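Local coordinates for protein neutral proteinase inhibitor ScNPI (Streptomyces caespitosus, PDB 4HWX) that probably inhibits two classes of peptidase at once, serine endopeptidases such as subtilisin and metallopeptidases, as a secreted homodimer of the Streptomyces subtilisin inhibitor family, at residues A[6-17]-A[76-87]; A[60-68]-A[104-112]. All blocks are in the same frame, centred on the assembly; numbering follows the deposited sequence.

Interaction 1: A[6-17]-A[76-87]; sequences PSAMVFTVIQGS and PVTVTADGVLNG
Thr12 and Thr80 both turn OG1 between the backbone N and the carbonyl carbon (chi1 88° and 70°), which swings the two hydroxyls over the same face of the paired strands. Thr12 OG1 donates to Thr80 OG1 at 2.7 Å, and Thr80 OG1 in turn donates a hydrogen bond to a water that also donates to Val10 O and to Asp82 OD2. Asp82 OD2 also forms a salt bridge with Arg89 of the second subunit, so this buried polar row ends in a charge satisfied across the dimer. Threonine, beta-branched and so at home in a strand, offers a hydroxyl to the polar row and a methyl to its apolar neighbour: Thr80 CG2 meets Ile14 CD1 at 3.6 Å. Further along, Thr78 OG1 gives its hydrogen to Gly16 O (2.8 Å) and pins the chain just after strand 8-15. The opposite face, with Phe11, Val13, Val77, Val79 and Ala81, is mainly hydrocarbon. Val13 CG1 presses on Val77 CG2 at 3.5 Å, and Ala81 CB sits obliquely against Phe11 CD1 at 3.7 Å, a small residue beside a large ring. Gly83 faces Met9 where the chain turns a corner; any CB there would strike Ala8 O. Beyond the corner, Ala8 and Val84 continue the pairing, and Asn86 N donates to Ser7 OG at 2.8 Å. Paired backbone N-H and C=O groups of Val10 with Asp82, Thr12 with Thr80 and Ile14 with Thr78 make 8-15 and 77-82 neighbouring antiparallel strands, the middle of the sheet that characterises the Streptomyces subtilisin inhibitor fold.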
ATOM      1  N   PRO A   6       7.044  -0.390  11.782  1.00 45.45           N
ATOM      2  CA  PRO A   6       7.391  -0.671  10.369  1.00 42.29           C
ATOM      3  C   PRO A   6       7.011   0.460   9.411  1.00 41.18           C
ATOM      4  O   PRO A   6       6.100   1.233   9.685  1.00 40.23           O
ATOM      5  CB  PRO A   6       6.597  -1.947  10.036  1.00 44.55           C
ATOM      6  CG  PRO A   6       6.055  -2.437  11.314  1.00 50.36           C
ATOM      7  CD  PRO A   6       5.984  -1.298  12.262  1.00 46.92           C
ATOM      8  N   SER A   7       7.730   0.553   8.288  1.00 36.45           N
ATOM      9  CA  SER A   7       7.501   1.554   7.248  1.00 34.71           C
ATOM     10  C   SER A   7       7.508   0.857   5.907  1.00 38.18           C
ATOM     11  O   SER A   7       8.569   0.482   5.395  1.00 38.13           O
ATOM     12  CB  SER A   7       8.545   2.666   7.317  1.00 35.76           C
ATOM     13  OG  SER A   7       8.398   3.424   8.506  1.00 39.11           O
ATOM     14  N   ALA A   8       6.303   0.640   5.369  1.00 34.09           N
ATOM     15  CA  ALA A   8       6.045  -0.035   4.100  1.00 32.00           C
ATOM     16  C   ALA A   8       4.872   0.653   3.415  1.00 33.28           C
ATOM     17  O   ALA A   8       3.785   0.756   3.977  1.00 31.25           O
ATOM     18  CB  ALA A   8       5.757  -1.518   4.340  1.00 33.12           C
ATOM     19  N   MET A   9       5.111   1.162   2.212  1.00 29.51           N
ATOM     20  CA  MET A   9       4.131   1.962   1.497  1.00 29.44           C
ATOM     21  C   MET A   9       4.002   1.596   0.042  1.00 31.81           C
ATOM     22  O   MET A   9       4.941   1.089  -0.575  1.00 32.12           O
ATOM     23  CB  MET A   9       4.566   3.460   1.552  1.00 31.72           C
ATOM     24  CG  MET A   9       4.648   4.071   2.975  1.00 36.66           C
ATOM     25  SD  MET A   9       3.015   4.271   3.727  1.00 41.42           S
ATOM     26  CE  MET A   9       2.324   5.522   2.645  1.00 37.41           C
ATOM     27  N   VAL A  10       2.873   1.979  -0.533  1.00 28.23           N
ATOM     28  CA  VAL A  10       2.625   1.901  -1.966  1.00 28.64           C
ATOM     29  C   VAL A  10       2.111   3.286  -2.387  1.00 32.29           C
ATOM     30  O   VAL A  10       1.240   3.860  -1.719  1.00 31.29           O
ATOM     31  CB  VAL A  10       1.695   0.736  -2.416  1.00 33.05           C
ATOM     32  CG1 VAL A  10       0.355   0.788  -1.695  1.00 34.18           C
ATOM     33  CG2 VAL A  10       1.470   0.771  -3.937  1.00 32.78           C
ATOM     34  N   PHE A  11       2.692   3.832  -3.455  1.00 28.59           N
ATOM     35  CA  PHE A  11       2.290   5.111  -4.034  1.00 27.64           C
ATOM     36  C   PHE A  11       1.739   4.893  -5.425  1.00 30.72           C
ATOM     37  O   PHE A  11       2.315   4.129  -6.185  1.00 30.06           O
ATOM     38  CB  PHE A  11       3.475   6.090  -4.091  1.00 28.92           C
ATOM     39  CG  PHE A  11       4.124   6.275  -2.740  1.00 30.34           C
ATOM     40  CD1 PHE A  11       3.523   7.065  -1.767  1.00 31.09           C
ATOM     41  CD2 PHE A  11       5.311   5.619  -2.426  1.00 32.07           C
ATOM     42  CE1 PHE A  11       4.093   7.192  -0.500  1.00 32.30           C
ATOM     43  CE2 PHE A  11       5.890   5.754  -1.160  1.00 33.53           C
ATOM     44  CZ  PHE A  11       5.290   6.563  -0.218  1.00 32.19           C
ATOM     45  N   THR A  12       0.616   5.525  -5.762  1.00 27.41           N
ATOM     46  CA  THR A  12       0.059   5.380  -7.110  1.00 28.44           C
ATOM     47  C   THR A  12      -0.324   6.758  -7.669  1.00 32.94           C
ATOM     48  O   THR A  12      -0.507   7.736  -6.928  1.00 31.88           O
ATOM     49  CB  THR A  12      -1.141   4.398  -7.205  1.00 34.37           C
ATOM     50  OG1 THR A  12      -2.380   5.062  -6.960  1.00 30.99           O
ATOM     51  CG2 THR A  12      -0.984   3.117  -6.361  1.00 29.26           C
ATOM     52  N   VAL A  13      -0.439   6.811  -8.991  1.00 30.23           N
ATOM     53  CA  VAL A  13      -0.901   7.986  -9.725  1.00 29.57           C
ATOM     54  C   VAL A  13      -2.055   7.489 -10.596  1.00 33.16           C
ATOM     55  O   VAL A  13      -1.881   6.562 -11.398  1.00 31.49           O
ATOM     56  CB  VAL A  13       0.224   8.688 -10.522  1.00 32.50           C
ATOM     57  CG1 VAL A  13      -0.320   9.872 -11.302  1.00 32.50           C
ATOM     58  CG2 VAL A  13       1.367   9.121  -9.618  1.00 31.31           C
ATOM     59  N   ILE A  14      -3.234   8.098 -10.401  1.00 29.41           N
ATOM     60  CA  ILE A  14      -4.479   7.715 -11.039  1.00 30.61           C
ATOM     61  C   ILE A  14      -4.990   8.775 -12.029  1.00 34.43           C
ATOM     62  O   ILE A  14      -5.004   9.969 -11.723  1.00 32.42           O
ATOM     63  CB  ILE A  14      -5.535   7.440  -9.919  1.00 34.13           C
ATOM     64  CG1 ILE A  14      -5.054   6.333  -8.956  1.00 34.58           C
ATOM     65  CG2 ILE A  14      -6.900   7.098 -10.515  1.00 36.19           C
ATOM     66  CD1 ILE A  14      -5.938   6.195  -7.649  1.00 41.80           C
ATOM     67  N   GLN A  15      -5.432   8.316 -13.212  1.00 33.92           N
ATOM     68  CA  GLN A  15      -6.042   9.187 -14.212  1.00 34.64           C
ATOM     69  C   GLN A  15      -7.509   9.359 -13.808  1.00 41.77           C
ATOM     70  O   GLN A  15      -8.305   8.414 -13.936  1.00 42.62           O
ATOM     71  CB  GLN A  15      -5.896   8.578 -15.618  1.00 37.15           C
ATOM     72  CG  GLN A  15      -6.370   9.488 -16.748  1.00 49.82           C
ATOM     73  CD  GLN A  15      -6.349   8.742 -18.060  1.00 70.90           C
ATOM     74  OE1 GLN A  15      -5.405   8.851 -18.851  1.00 66.76           O
ATOM     75  NE2 GLN A  15      -7.354   7.904 -18.284  1.00 66.47           N
ATOM     76  N   GLY A  16      -7.826  10.519 -13.236  1.00 37.20           N
ATOM     77  CA  GLY A  16      -9.159  10.821 -12.723  1.00 37.49           C
ATOM     78  C   GLY A  16      -9.145  11.362 -11.304  1.00 41.20           C
ATOM     79  O   GLY A  16      -8.088  11.722 -10.772  1.00 36.53           O
ATOM     80  N   SER A  17     -10.331  11.429 -10.680  1.00 42.31           N
ATOM     81  CA  SER A  17     -10.517  11.977  -9.325  1.00 43.28           C
ATOM     82  C   SER A  17     -10.401  10.927  -8.196  1.00 48.01           C
ATOM     83  O   SER A  17     -10.559  11.280  -7.028  1.00 47.77           O
ATOM     84  CB  SER A  17     -11.875  12.672  -9.233  1.00 49.74           C
ATOM     85  OG  SER A  17     -11.910  13.801 -10.093  1.00 61.82           O
ATOM     86  N   PRO A  76      -8.357  15.833 -14.217  1.00 31.55           N
ATOM     87  CA  PRO A  76      -7.809  15.465 -12.903  1.00 30.80           C
ATOM     88  C   PRO A  76      -6.919  14.235 -12.871  1.00 33.88           C
ATOM     89  O   PRO A  76      -7.093  13.265 -13.626  1.00 32.26           O
ATOM     90  CB  PRO A  76      -9.060  15.269 -12.033  1.00 33.50           C
ATOM     91  CG  PRO A  76     -10.177  15.010 -13.015  1.00 38.23           C
ATOM     92  CD  PRO A  76      -9.833  15.931 -14.154  1.00 33.58           C
ATOM     93  N   VAL A  77      -5.936  14.322 -11.975  1.00 29.77           N
ATOM     94  CA  VAL A  77      -4.931  13.309 -11.696  1.00 30.05           C
ATOM     95  C   VAL A  77      -4.823  13.219 -10.168  1.00 34.32           C
ATOM     96  O   VAL A  77      -4.699  14.246  -9.489  1.00 33.97           O
ATOM     97  CB  VAL A  77      -3.567  13.574 -12.426  1.00 34.80           C
ATOM     98  CG1 VAL A  77      -2.966  14.937 -12.067  1.00 33.57           C
ATOM     99  CG2 VAL A  77      -2.555  12.463 -12.144  1.00 34.75           C
ATOM    100  N   THR A  78      -4.902  11.992  -9.632  1.00 30.41           N
ATOM    101  CA  THR A  78      -4.904  11.768  -8.184  1.00 30.01           C
ATOM    102  C   THR A  78      -3.703  10.946  -7.752  1.00 33.70           C
ATOM    103  O   THR A  78      -3.376   9.937  -8.370  1.00 33.73           O
ATOM    104  CB  THR A  78      -6.244  11.099  -7.801  1.00 36.64           C
ATOM    105  OG1 THR A  78      -7.297  12.011  -8.153  1.00 35.29           O
ATOM    106  CG2 THR A  78      -6.341  10.712  -6.290  1.00 30.62           C
ATOM    107  N   VAL A  79      -3.037  11.399  -6.691  1.00 29.59           N
ATOM    108  CA  VAL A  79      -1.919  10.687  -6.081  1.00 27.38           C
ATOM    109  C   VAL A  79      -2.462   9.986  -4.840  1.00 31.54           C
ATOM    110  O   VAL A  79      -3.361  10.514  -4.179  1.00 30.54           O
ATOM    111  CB  VAL A  79      -0.681  11.562  -5.762  1.00 30.11           C
ATOM    112  CG1 VAL A  79      -0.003  12.047  -7.033  1.00 30.05           C
ATOM    113  CG2 VAL A  79      -1.006  12.738  -4.834  1.00 29.05           C
ATOM    114  N   THR A  80      -1.960   8.785  -4.556  1.00 28.18           N
ATOM    115  CA  THR A  80      -2.371   8.010  -3.379  1.00 27.10           C
ATOM    116  C   THR A  80      -1.145   7.531  -2.634  1.00 30.16           C
ATOM    117  O   THR A  80      -0.088   7.345  -3.236  1.00 28.48           O
ATOM    118  CB  THR A  80      -3.278   6.808  -3.731  1.00 31.75           C
ATOM    119  OG1 THR A  80      -2.519   5.810  -4.417  1.00 30.67           O
ATOM    120  CG2 THR A  80      -4.520   7.191  -4.510  1.00 31.66           C
ATOM    121  N   ALA A  81      -1.275   7.376  -1.316  1.00 27.90           N
ATOM    122  CA  ALA A  81      -0.234   6.848  -0.446  1.00 28.69           C
ATOM    123  C   ALA A  81      -0.915   5.950   0.585  1.00 32.38           C
ATOM    124  O   ALA A  81      -1.852   6.391   1.252  1.00 31.47           O
ATOM    125  CB  ALA A  81       0.530   7.983   0.216  1.00 29.99           C
ATOM    126  N   ASP A  82      -0.569   4.656   0.596  1.00 29.63           N
ATOM    127  CA  ASP A  82      -1.177   3.707   1.546  1.00 29.85           C
ATOM    128  C   ASP A  82      -0.134   2.791   2.129  1.00 35.03           C
ATOM    129  O   ASP A  82       0.794   2.405   1.421  1.00 34.37           O
ATOM    130  CB  ASP A  82      -2.285   2.855   0.890  1.00 30.56           C
ATOM    131  CG  ASP A  82      -3.454   3.638   0.341  1.00 32.90           C
ATOM    132  OD1 ASP A  82      -4.428   3.838   1.081  1.00 32.94           O
ATOM    133  OD2 ASP A  82      -3.422   3.994  -0.860  1.00 34.50           O
ATOM    134  N   GLY A  83      -0.327   2.406   3.391  1.00 32.09           N
ATOM    135  CA  GLY A  83       0.551   1.458   4.060  1.00 31.51           C
ATOM    136  C   GLY A  83       0.771   1.790   5.502  1.00 35.16           C
ATOM    137  O   GLY A  83      -0.189   2.078   6.225  1.00 35.64           O
ATOM    138  N   VAL A  84       2.034   1.758   5.924  1.00 30.55           N
ATOM    139  CA  VAL A  84       2.383   2.077   7.310  1.00 31.02           C
ATOM    140  C   VAL A  84       3.651   2.918   7.287  1.00 33.20           C
ATOM    141  O   VAL A  84       4.521   2.675   6.465  1.00 32.15           O
ATOM    142  CB  VAL A  84       2.485   0.792   8.198  1.00 35.72           C
ATOM    143  CG1 VAL A  84       3.507  -0.211   7.672  1.00 34.71           C
ATOM    144  CG2 VAL A  84       2.763   1.132   9.654  1.00 37.33           C
ATOM    145  N   LEU A  85       3.730   3.923   8.164  1.00 33.41           N
ATOM    146  CA  LEU A  85       4.870   4.814   8.276  1.00 34.77           C
ATOM    147  C   LEU A  85       5.199   4.979   9.741  1.00 42.12           C
ATOM    148  O   LEU A  85       4.386   5.531  10.495  1.00 42.59           O
ATOM    149  CB  LEU A  85       4.576   6.173   7.599  1.00 34.91           C
ATOM    150  CG  LEU A  85       5.664   7.284   7.696  1.00 40.83           C
ATOM    151  CD1 LEU A  85       7.006   6.818   7.104  1.00 41.35           C
ATOM    152  CD2 LEU A  85       5.213   8.558   6.971  1.00 41.86           C
ATOM    153  N   ASN A  86       6.382   4.477  10.149  1.00 38.90           N
ATOM    154  CA  ASN A  86       6.881   4.516  11.525  1.00 40.69           C
ATOM    155  C   ASN A  86       5.796   3.990  12.502  1.00 46.97           C
ATOM    156  O   ASN A  86       5.519   4.614  13.522  1.00 47.63           O
ATOM    157  CB  ASN A  86       7.387   5.934  11.897  1.00 40.29           C
ATOM    158  CG  ASN A  86       8.532   6.406  11.025  1.00 57.72           C
ATOM    159  OD1 ASN A  86       9.488   5.664  10.740  1.00 49.91           O
ATOM    160  ND2 ASN A  86       8.462   7.652  10.569  1.00 48.00           N
ATOM    161  N   GLY A  87       5.165   2.870  12.122  1.00 43.68           N
ATOM    162  CA  GLY A  87       4.132   2.206  12.908  1.00 44.14           C
ATOM    163  C   GLY A  87       2.707   2.701  12.755  1.00 47.77           C
ATOM    164  O   GLY A  87       1.805   2.052  13.269  1.00 49.12           O
TER
HETATM  165  O   HOH W   1      10.468   5.606   7.799  1.00 41.36           O
HETATM  166  O   HOH W   2      -1.468   4.032  -2.660  1.00 32.71           O

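Interaction 2: A[60-68]-A[104-112]; sequences LLAAPDPSL and ANLNSNPVY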
ATOM      1  N   LEU A  60       3.819  16.949   1.847  1.00 28.74           N
ATOM      2  CA  LEU A  60       4.517  16.579   0.598  1.00 27.75           C
ATOM      3  C   LEU A  60       4.260  17.669  -0.468  1.00 32.53           C
ATOM      4  O   LEU A  60       5.028  17.805  -1.408  1.00 32.01           O
ATOM      5  CB  LEU A  60       4.072  15.196   0.063  1.00 27.01           C
ATOM      6  CG  LEU A  60       4.468  13.958   0.887  1.00 30.63           C
ATOM      7  CD1 LEU A  60       3.905  12.701   0.282  1.00 29.86           C
ATOM      8  CD2 LEU A  60       5.976  13.825   1.023  1.00 32.93           C
ATOM      9  N   LEU A  61       3.154  18.419  -0.321  1.00 30.32           N
ATOM     10  CA  LEU A  61       2.812  19.504  -1.227  1.00 31.31           C
ATOM     11  C   LEU A  61       3.513  20.751  -0.739  1.00 35.98           C
ATOM     12  O   LEU A  61       3.639  20.944   0.471  1.00 35.79           O
ATOM     13  CB  LEU A  61       1.287  19.720  -1.312  1.00 32.17           C
ATOM     14  CG  LEU A  61       0.504  18.735  -2.184  1.00 37.89           C
ATOM     15  CD1 LEU A  61       0.184  17.495  -1.434  1.00 39.20           C
ATOM     16  CD2 LEU A  61      -0.808  19.340  -2.620  1.00 41.16           C
ATOM     17  N   ALA A  62       4.040  21.555  -1.666  1.00 32.82           N
ATOM     18  CA  ALA A  62       4.739  22.795  -1.306  1.00 33.93           C
ATOM     19  C   ALA A  62       4.319  23.924  -2.236  1.00 37.65           C
ATOM     20  O   ALA A  62       3.901  23.650  -3.366  1.00 35.56           O
ATOM     21  CB  ALA A  62       6.245  22.579  -1.378  1.00 35.39           C
ATOM     22  N   ALA A  63       4.379  25.192  -1.756  1.00 34.50           N
ATOM     23  CA  ALA A  63       4.071  26.363  -2.586  1.00 33.86           C
ATOM     24  C   ALA A  63       4.943  26.266  -3.851  1.00 34.32           C
ATOM     25  O   ALA A  63       6.157  26.035  -3.751  1.00 33.85           O
ATOM     26  CB  ALA A  63       4.359  27.655  -1.805  1.00 35.68           C
ATOM     27  N   PRO A  64       4.350  26.279  -5.053  1.00 28.92           N
ATOM     28  CA  PRO A  64       5.165  26.048  -6.264  1.00 29.05           C
ATOM     29  C   PRO A  64       6.179  27.142  -6.578  1.00 34.30           C
ATOM     30  O   PRO A  64       6.032  28.259  -6.099  1.00 35.20           O
ATOM     31  CB  PRO A  64       4.112  26.016  -7.386  1.00 29.43           C
ATOM     32  CG  PRO A  64       2.821  25.664  -6.697  1.00 32.47           C
ATOM     33  CD  PRO A  64       2.911  26.386  -5.385  1.00 29.17           C
ATOM     34  N   ASP A  65       7.166  26.835  -7.448  1.00 33.11           N
ATOM     35  CA  ASP A  65       8.104  27.841  -7.967  1.00 33.68           C
ATOM     36  C   ASP A  65       7.208  28.948  -8.589  1.00 36.28           C
ATOM     37  O   ASP A  65       6.356  28.647  -9.436  1.00 34.70           O
ATOM     38  CB  ASP A  65       9.077  27.199  -8.977  1.00 36.27           C
ATOM     39  CG  ASP A  65       9.899  28.135  -9.874  1.00 42.97           C
ATOM     40  OD1 ASP A  65       9.762  29.384  -9.739  1.00 39.11           O
ATOM     41  OD2 ASP A  65      10.638  27.619 -10.743  1.00 48.41           O
ATOM     42  N   PRO A  66       7.284  30.190  -8.074  1.00 32.80           N
ATOM     43  CA  PRO A  66       6.357  31.237  -8.525  1.00 32.44           C
ATOM     44  C   PRO A  66       6.460  31.618 -10.019  1.00 37.27           C
ATOM     45  O   PRO A  66       5.544  32.256 -10.529  1.00 37.80           O
ATOM     46  CB  PRO A  66       6.701  32.416  -7.607  1.00 35.19           C
ATOM     47  CG  PRO A  66       8.096  32.169  -7.182  1.00 40.41           C
ATOM     48  CD  PRO A  66       8.182  30.697  -7.015  1.00 36.05           C
ATOM     49  N   SER A  67       7.528  31.189 -10.730  1.00 32.67           N
ATOM     50  CA  SER A  67       7.697  31.460 -12.164  1.00 32.58           C
ATOM     51  C   SER A  67       7.027  30.381 -13.044  1.00 33.36           C
ATOM     52  O   SER A  67       6.972  30.551 -14.263  1.00 33.12           O
ATOM     53  CB  SER A  67       9.182  31.582 -12.516  1.00 37.90           C
ATOM     54  OG  SER A  67       9.828  30.322 -12.399  1.00 43.43           O
ATOM     55  N   LEU A  68       6.538  29.275 -12.457  1.00 28.58           N
ATOM     56  CA  LEU A  68       5.876  28.230 -13.235  1.00 28.35           C
ATOM     57  C   LEU A  68       4.501  28.681 -13.739  1.00 30.73           C
ATOM     58  O   LEU A  68       3.798  29.425 -13.058  1.00 27.93           O
ATOM     59  CB  LEU A  68       5.714  26.934 -12.420  1.00 29.04           C
ATOM     60  CG  LEU A  68       7.023  26.222 -11.959  1.00 35.41           C
ATOM     61  CD1 LEU A  68       6.702  25.038 -11.066  1.00 34.70           C
ATOM     62  CD2 LEU A  68       7.870  25.759 -13.144  1.00 37.25           C
ATOM     63  N   ALA A 104       3.785  21.045 -10.388  1.00 29.02           N
ATOM     64  CA  ALA A 104       4.090  22.323  -9.722  1.00 29.24           C
ATOM     65  C   ALA A 104       4.018  22.214  -8.187  1.00 32.66           C
ATOM     66  O   ALA A 104       4.890  22.755  -7.493  1.00 31.86           O
ATOM     67  CB  ALA A 104       3.146  23.418 -10.205  1.00 30.24           C
ATOM     68  N   ASN A 105       3.010  21.496  -7.670  1.00 29.01           N
ATOM     69  CA  ASN A 105       2.802  21.384  -6.220  1.00 28.82           C
ATOM     70  C   ASN A 105       3.564  20.248  -5.569  1.00 33.48           C
ATOM     71  O   ASN A 105       3.689  20.247  -4.343  1.00 33.18           O
ATOM     72  CB  ASN A 105       1.323  21.209  -5.928  1.00 26.65           C
ATOM     73  CG  ASN A 105       0.576  22.491  -6.112  1.00 42.19           C
ATOM     74  OD1 ASN A 105       0.502  23.316  -5.195  1.00 32.43           O
ATOM     75  ND2 ASN A 105       0.090  22.724  -7.326  1.00 33.15           N
ATOM     76  N   LEU A 106       4.050  19.271  -6.353  1.00 31.45           N
ATOM     77  CA  LEU A 106       4.754  18.154  -5.743  1.00 33.94           C
ATOM     78  C   LEU A 106       6.244  18.329  -5.841  1.00 49.14           C
ATOM     79  O   LEU A 106       6.964  17.328  -5.808  1.00 50.55           O
ATOM     80  CB  LEU A 106       4.306  16.789  -6.287  1.00 33.43           C
ATOM     81  CG  LEU A 106       3.079  16.219  -5.584  1.00 38.49           C
ATOM     82  CD1 LEU A 106       2.614  14.944  -6.272  1.00 40.01           C
ATOM     83  CD2 LEU A 106       3.340  15.964  -4.072  1.00 39.66           C
ATOM     84  N   ASN A 107       6.705  19.619  -5.920  1.00 51.69           N
ATOM     85  CA  ASN A 107       8.108  20.072  -5.884  1.00 55.24           C
ATOM     86  C   ASN A 107       8.865  19.343  -6.981  1.00 62.23           C
ATOM     87  O   ASN A 107       8.518  19.427  -8.162  1.00 63.56           O
ATOM     88  CB  ASN A 107       8.659  19.719  -4.461  1.00 60.44           C
ATOM     89  CG  ASN A 107       9.835  20.480  -3.926  1.00 94.00           C
ATOM     90  OD1 ASN A 107      10.874  19.890  -3.606  1.00 92.74           O
ATOM     91  ND2 ASN A 107       9.638  21.758  -3.641  1.00 87.97           N
ATOM     92  N   SER A 108       9.881  18.616  -6.559  1.00 58.15           N
ATOM     93  CA  SER A 108      10.679  17.615  -7.247  1.00 57.50           C
ATOM     94  C   SER A 108      10.886  16.552  -6.160  1.00 57.20           C
ATOM     95  O   SER A 108      11.897  15.838  -6.123  1.00 57.57           O
ATOM     96  CB  SER A 108      11.964  18.214  -7.813  1.00 62.65           C
ATOM     97  OG  SER A 108      11.743  18.692  -9.129  1.00 70.68           O
ATOM     98  N   ASN A 109       9.872  16.504  -5.237  1.00 48.97           N
ATOM     99  CA  ASN A 109       9.749  15.651  -4.064  1.00 46.48           C
ATOM    100  C   ASN A 109      10.014  14.231  -4.474  1.00 46.16           C
ATOM    101  O   ASN A 109       9.351  13.719  -5.383  1.00 47.73           O
ATOM    102  CB  ASN A 109       8.362  15.802  -3.432  1.00 48.62           C
ATOM    103  CG  ASN A 109       8.242  15.259  -2.038  1.00 44.95           C
ATOM    104  OD1 ASN A 109       8.241  14.060  -1.827  1.00 38.07           O
ATOM    105  ND2 ASN A 109       8.144  16.131  -1.064  1.00 34.21           N
ATOM    106  N   PRO A 110      11.022  13.587  -3.870  1.00 38.52           N
ATOM    107  CA  PRO A 110      11.375  12.224  -4.309  1.00 38.08           C
ATOM    108  C   PRO A 110      10.195  11.238  -4.274  1.00 39.57           C
ATOM    109  O   PRO A 110      10.136  10.374  -5.131  1.00 37.30           O
ATOM    110  CB  PRO A 110      12.468  11.818  -3.318  1.00 40.59           C
ATOM    111  CG  PRO A 110      13.065  13.111  -2.888  1.00 44.75           C
ATOM    112  CD  PRO A 110      11.916  14.053  -2.792  1.00 39.37           C
ATOM    113  N   VAL A 111       9.233  11.410  -3.331  1.00 34.66           N
ATOM    114  CA  VAL A 111       8.094  10.497  -3.148  1.00 31.00           C
ATOM    115  C   VAL A 111       7.361  10.238  -4.470  1.00 33.87           C
ATOM    116  O   VAL A 111       7.205   9.066  -4.822  1.00 32.27           O
ATOM    117  CB  VAL A 111       7.120  10.941  -2.026  1.00 32.73           C
ATOM    118  CG1 VAL A 111       5.922   9.991  -1.935  1.00 31.28           C
ATOM    119  CG2 VAL A 111       7.845  10.997  -0.682  1.00 32.64           C
ATOM    120  N   TYR A 112       6.965  11.290  -5.205  1.00 30.58           N
ATOM    121  CA  TYR A 112       6.261  11.101  -6.474  1.00 31.01           C
ATOM    122  C   TYR A 112       7.166  11.311  -7.700  1.00 37.04           C
ATOM    123  O   TYR A 112       6.658  11.535  -8.801  1.00 36.65           O
ATOM    124  CB  TYR A 112       4.991  11.961  -6.543  1.00 30.22           C
ATOM    125  CG  TYR A 112       3.931  11.406  -5.615  1.00 29.75           C
ATOM    126  CD1 TYR A 112       3.217  10.252  -5.953  1.00 31.61           C
ATOM    127  CD2 TYR A 112       3.765  11.920  -4.329  1.00 29.17           C
ATOM    128  CE1 TYR A 112       2.321   9.662  -5.056  1.00 31.04           C
ATOM    129  CE2 TYR A 112       2.834  11.367  -3.443  1.00 29.35           C
ATOM    130  CZ  TYR A 112       2.113  10.241  -3.812  1.00 32.07           C
ATOM    131  OH  TYR A 112       1.215   9.678  -2.933  1.00 29.91           O
TER
HETATM  132  O   HOH W   3       0.684  23.050  -2.451  1.00 41.37           O
HETATM  133  O   HOH W   4       7.344  23.881  -7.937  1.00 42.05           O
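The carboxyl end of helix 99-105 and the loop that follows it are met here by the irregular loop 60-68. Ala62 N donates to Asn105 O at 3.0 Å, in the carbonyl plane, so the loop backbone takes up a carbonyl from the helix's last turn. Pro64 lays CB on Ala104 O at 3.4 Å and CG near Asn105 OD1; Asn105 ND2 turns back to Val101 O. In the SSI fold helix 99-105 packs over the sheet, and the chain after it carries Val111 and Tyr112 to Leu60, whose branched end can reach both: CD1 lies at the edge of the Tyr112 ring, 4.1 Å from CE2, and CD2 meets Val111 CG2 at 3.8 Å. Asn109, its CG anti to the backbone N (chi1 -165°), closes an Asx turn, OD1 accepting Val111 N on an in-plane lone pair (3.2 Å); its amide suits the place because it can accept a backbone N-H while lying against Leu60 CD2, 3.6 Å from OD1. An alanine in place of Asn109 would be likely to leave Val111 N without this acceptor and open a gap beside Leu60 CD2. At the exposed end, a water bridges Asp65 N to Ala104 O.

Overall arrangement
Interaction 1 lies in the buried heart of the chain, whereas interaction 2, its centre about 17 Å from that of the first, is only partly buried and runs out to solvent at residues 65-68. The chemistry follows the setting: 6-17 and 76-87 are joined by a regular series of backbone bonds between strands, while 60-68 and 104-112 share one direct hydrogen bond and otherwise rely on side-chain packing and water. One sheet face meets the second subunit; the other receives interaction 2. There Tyr112 OH probably bonds to Thr80 O at 2.7 Å, and Val111 CG1 packs on Phe11 CE1 at 3.6 Å, tying the outer layer to the central strands.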